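Local coordinates for protein adenylate kinase (Desulfovibrio gigas, PDB 2XB4) that probably catalyses the reversible transfer of the terminal phosphate between ATP and AMP, giving two ADP, and binds a zinc ion, at residues 124-129 with 162-167. Residues are numbered along the deposited sequence; the frame is centred on the assembly and turned at random.
Sequences MGRRIC and ADDQDE. With ZN (zinc ion), chain B; SRT (S,R meso-tartaric acid), chain C.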
ATOM      1  N   MET A 124      -5.289 -13.147   6.881  1.00 12.46           N
ATOM      2  CA  MET A 124      -3.806 -12.922   6.701  1.00 13.84           C
ATOM      3  C   MET A 124      -3.333 -13.602   5.435  1.00 11.45           C
ATOM      4  O   MET A 124      -2.354 -13.171   4.858  1.00 14.90           O
ATOM      5  CB  MET A 124      -3.009 -13.508   7.911  1.00 14.93           C
ATOM      6  CG  MET A 124      -3.424 -12.778   9.211  1.00 15.50           C
ATOM      7  SD  MET A 124      -2.329 -13.186  10.543  1.00 21.23           S
ATOM      8  CE  MET A 124      -0.781 -12.474  10.002  1.00 19.57           C
ATOM      9  N   GLY A 125      -4.065 -14.609   4.969  1.00 11.39           N
ATOM     10  CA  GLY A 125      -3.642 -15.428   3.791  1.00 10.91           C
ATOM     11  C   GLY A 125      -3.952 -14.778   2.443  1.00 12.78           C
ATOM     12  O   GLY A 125      -3.458 -15.221   1.362  1.00 13.28           O
ATOM     13  N   ARG A 126      -4.730 -13.704   2.435  1.00 11.81           N
ATOM     14  CA  ARG A 126      -5.076 -13.053   1.152  1.00 11.22           C
ATOM     15  C   ARG A 126      -3.830 -12.518   0.430  1.00  9.89           C
ATOM     16  O   ARG A 126      -2.966 -11.876   1.075  1.00 11.06           O
ATOM     17  CB  ARG A 126      -5.976 -11.848   1.422  1.00  9.36           C
ATOM     18  CG  ARG A 126      -7.413 -12.158   2.086  1.00 11.85           C
ATOM     19  CD  ARG A 126      -8.044 -10.870   2.654  1.00 12.09           C
ATOM     20  NE  ARG A 126      -9.405 -11.169   3.109  1.00 15.17           N
ATOM     21  CZ  ARG A 126     -10.108 -10.406   3.953  1.00 21.47           C
ATOM     22  NH1 ARG A 126      -9.572  -9.268   4.401  1.00 12.80           N
ATOM     23  NH2 ARG A 126     -11.357 -10.776   4.333  1.00 19.82           N
ATOM     24  N   ARG A 127      -3.766 -12.690  -0.875  1.00  9.25           N
ATOM     25  CA  ARG A 127      -2.632 -12.177  -1.711  1.00 11.36           C
ATOM     26  C   ARG A 127      -3.287 -11.468  -2.868  1.00 13.40           C
ATOM     27  O   ARG A 127      -4.247 -11.990  -3.425  1.00 13.77           O
ATOM     28  CB  ARG A 127      -1.737 -13.304  -2.237  1.00 10.53           C
ATOM     29  CG  ARG A 127      -0.910 -13.970  -1.019  1.00 12.71           C
ATOM     30  CD  ARG A 127       0.094 -12.957  -0.350  1.00 14.96           C
ATOM     31  NE  ARG A 127       0.875 -13.579   0.737  1.00 15.21           N
ATOM     32  CZ  ARG A 127       0.498 -13.682   2.020  1.00 18.69           C
ATOM     33  NH1 ARG A 127      -0.700 -13.245   2.431  1.00 14.82           N
ATOM     34  NH2 ARG A 127       1.311 -14.309   2.884  1.00 20.20           N
ATOM     35  N   ILE A 128      -2.841 -10.225  -3.163  1.00 14.10           N
ATOM     36  CA  ILE A 128      -3.513  -9.437  -4.209  1.00 12.18           C
ATOM     37  C   ILE A 128      -2.665  -9.507  -5.460  1.00 13.28           C
ATOM     38  O   ILE A 128      -1.446  -9.299  -5.410  1.00 13.58           O
ATOM     39  CB  ILE A 128      -3.580  -7.948  -3.804  1.00 15.04           C
ATOM     40  CG1 ILE A 128      -4.218  -7.770  -2.439  1.00 16.27           C
ATOM     41  CG2 ILE A 128      -4.370  -7.114  -4.893  1.00 10.11           C
ATOM     42  CD1 ILE A 128      -5.351  -8.769  -2.157  1.00 17.25           C
ATOM     43  N   CYS A 129      -3.314  -9.787  -6.606  1.00 13.56           N
ATOM     44  CA  CYS A 129      -2.652  -9.758  -7.888  1.00 12.39           C
ATOM     45  C   CYS A 129      -2.386  -8.341  -8.394  1.00 14.26           C
ATOM     46  O   CYS A 129      -3.300  -7.487  -8.454  1.00 15.33           O
ATOM     47  CB  CYS A 129      -3.542 -10.533  -8.897  1.00 11.86           C
ATOM     48  SG  CYS A 129      -2.915 -10.528 -10.646  1.00 15.66           S
ATOM     49  N   ALA A 162      -1.002  -4.554   3.980  1.00 18.30           N
ATOM     50  CA  ALA A 162      -0.594  -4.349   5.356  1.00 18.04           C
ATOM     51  C   ALA A 162      -1.778  -4.540   6.354  1.00 18.17           C
ATOM     52  O   ALA A 162      -1.576  -5.079   7.441  1.00 17.44           O
ATOM     53  CB  ALA A 162       0.019  -2.958   5.538  1.00 18.78           C
ATOM     54  N   ASP A 163      -2.985  -4.061   6.041  1.00 17.21           N
ATOM     55  CA  ASP A 163      -4.105  -4.172   7.011  1.00 18.65           C
ATOM     56  C   ASP A 163      -4.505  -5.640   7.253  1.00 17.39           C
ATOM     57  O   ASP A 163      -5.008  -5.976   8.348  1.00 16.36           O
ATOM     58  CB  ASP A 163      -5.406  -3.475   6.504  1.00 19.96           C
ATOM     59  CG  ASP A 163      -5.359  -1.898   6.634  1.00 30.36           C
ATOM     60  OD1 ASP A 163      -4.516  -1.339   7.423  1.00 34.51           O
ATOM     61  OD2 ASP A 163      -6.173  -1.218   5.932  1.00 37.04           O
ATOM     62  N   ASP A 164      -4.339  -6.486   6.234  1.00 13.91           N
ATOM     63  CA  ASP A 164      -4.590  -7.927   6.381  1.00 13.57           C
ATOM     64  C   ASP A 164      -3.523  -8.613   7.257  1.00 13.45           C
ATOM     65  O   ASP A 164      -3.809  -9.680   7.798  1.00 14.16           O
ATOM     66  CB  ASP A 164      -4.576  -8.667   5.075  1.00 12.10           C
ATOM     67  CG  ASP A 164      -5.760  -8.315   4.130  1.00 13.62           C
ATOM     68  OD1 ASP A 164      -6.875  -7.933   4.579  1.00 15.41           O
ATOM     69  OD2 ASP A 164      -5.558  -8.484   2.920  1.00 14.80           O
ATOM     70  N   GLN A 165      -2.331  -8.011   7.380  1.00 14.21           N
ATOM     71  CA  GLN A 165      -1.263  -8.526   8.216  1.00 14.92           C
ATOM     72  C   GLN A 165      -1.184  -7.897   9.601  1.00 16.25           C
ATOM     73  O   GLN A 165      -0.291  -8.238  10.410  1.00 17.15           O
ATOM     74  CB  GLN A 165       0.107  -8.362   7.519  1.00 14.65           C
ATOM     75  CG  GLN A 165       0.110  -8.867   6.057  1.00 15.54           C
ATOM     76  CD  GLN A 165      -0.413 -10.313   5.937  1.00 20.18           C
ATOM     77  OE1 GLN A 165      -0.006 -11.187   6.706  1.00 17.75           O
ATOM     78  NE2 GLN A 165      -1.296 -10.565   4.980  1.00 17.35           N
ATOM     79  N   ASP A 166      -2.139  -7.047   9.950  1.00 16.13           N
ATOM     80  CA  ASP A 166      -2.064  -6.312  11.219  1.00 18.00           C
ATOM     81  C   ASP A 166      -2.769  -7.192  12.301  1.00 18.76           C
ATOM     82  O   ASP A 166      -4.014  -7.120  12.522  1.00 15.76           O
ATOM     83  CB  ASP A 166      -2.761  -4.967  11.085  1.00 17.64           C
ATOM     84  CG  ASP A 166      -2.709  -4.130  12.358  1.00 24.75           C
ATOM     85  OD1 ASP A 166      -2.362  -4.634  13.508  1.00 23.30           O
ATOM     86  OD2 ASP A 166      -3.089  -2.944  12.207  1.00 23.98           O
ATOM     87  N   GLU A 167      -1.994  -8.066  12.934  1.00 18.73           N
ATOM     88  CA  GLU A 167      -2.605  -9.037  13.859  1.00 20.90           C
ATOM     89  C   GLU A 167      -3.203  -8.394  15.107  1.00 21.50           C
ATOM     90  O   GLU A 167      -4.168  -8.903  15.628  1.00 20.36           O
ATOM     91  CB  GLU A 167      -1.610 -10.113  14.337  1.00 21.38           C
ATOM     92  CG  GLU A 167      -0.970 -10.811  13.182  1.00 25.27           C
ATOM     93  CD  GLU A 167      -0.033 -11.955  13.619  1.00 31.36           C
ATOM     94  OE1 GLU A 167       1.181 -11.913  13.312  1.00 35.27           O
ATOM     95  OE2 GLU A 167      -0.537 -12.873  14.259  1.00 31.47           O
TER
HETATM   96 ZN    ZN B1224      -4.060 -12.290 -11.617  1.00 14.25          ZN
HETATM   97  O1  SRT C1225     -13.920 -12.030   4.727  1.00 24.42           O
HETATM   98  O11 SRT C1225     -15.400 -11.038   3.330  1.00 25.20           O
HETATM   99  C1  SRT C1225     -14.753 -11.140   4.405  1.00 22.06           C
HETATM  100  C2  SRT C1225     -15.080 -10.356   5.601  1.00 24.88           C
HETATM  101  O2  SRT C1225     -14.041  -9.729   6.328  1.00 18.32           O
HETATM  102  C3  SRT C1225     -16.511 -10.043   5.858  1.00 22.76           C
HETATM  103  O3  SRT C1225     -16.602 -11.288   6.599  1.00 19.27           O
HETATM  104  C4  SRT C1225     -16.704  -8.926   6.794  1.00 24.91           C
HETATM  105  O4  SRT C1225     -16.773  -7.790   6.300  1.00 27.76           O
HETATM  106  O41 SRT C1225     -16.791  -9.185   8.000  1.00 26.17           O
HETATM  107  O   HOH W   1      -3.054  -9.532   2.362  1.00  6.87           O
HETATM  108  O   HOH W   2       0.713 -13.723   5.688  1.00 11.10           O
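Bent at chi2 (-53°), the Gln165 side chain folds back so that its amide meets the carbonyl of Met124, while Arg126 runs out extended from CG to NE (chi3 174°) and brings its guanidinium to the carboxylate of Asp164. Gln165 NE2 gives Met124 O a nearly straight hydrogen bond of 2.8 Å. Met124 O also accepts from Arg127 NH1 at 2.9 Å, in the carbonyl plane, and NH1 reaches Arg126 O as well; the two bonds from NH1, both in the guanidinium plane, limit the rotation of the Arg127 group. Segments 124-129 and 162-167, leading out of helix 116-124 and back to helix 167-177, are consistent with the hinge between CORE and LID of adenylate kinases; in the LID, Cys129 joins His135, Cys151 and Cys154 around the zinc. Arg126 NH1 makes a salt bridge to Asp164 OD1 (3.0 Å), coming from above the carboxylate plane; Asp164 OD2 pairs with Arg161, and a water links it to Arg126 O. At another edge of the guanidinium, Arg126 NH2 lies 2.9 Å from O1 of the tartaric acid, which also bonds P-loop nitrogens of Gly10 and Lys13. Farther along, Met124 CE packs across Glu167 CG at 3.6 Å, and the Glu167 carboxylate is salt-bridged to Lys120.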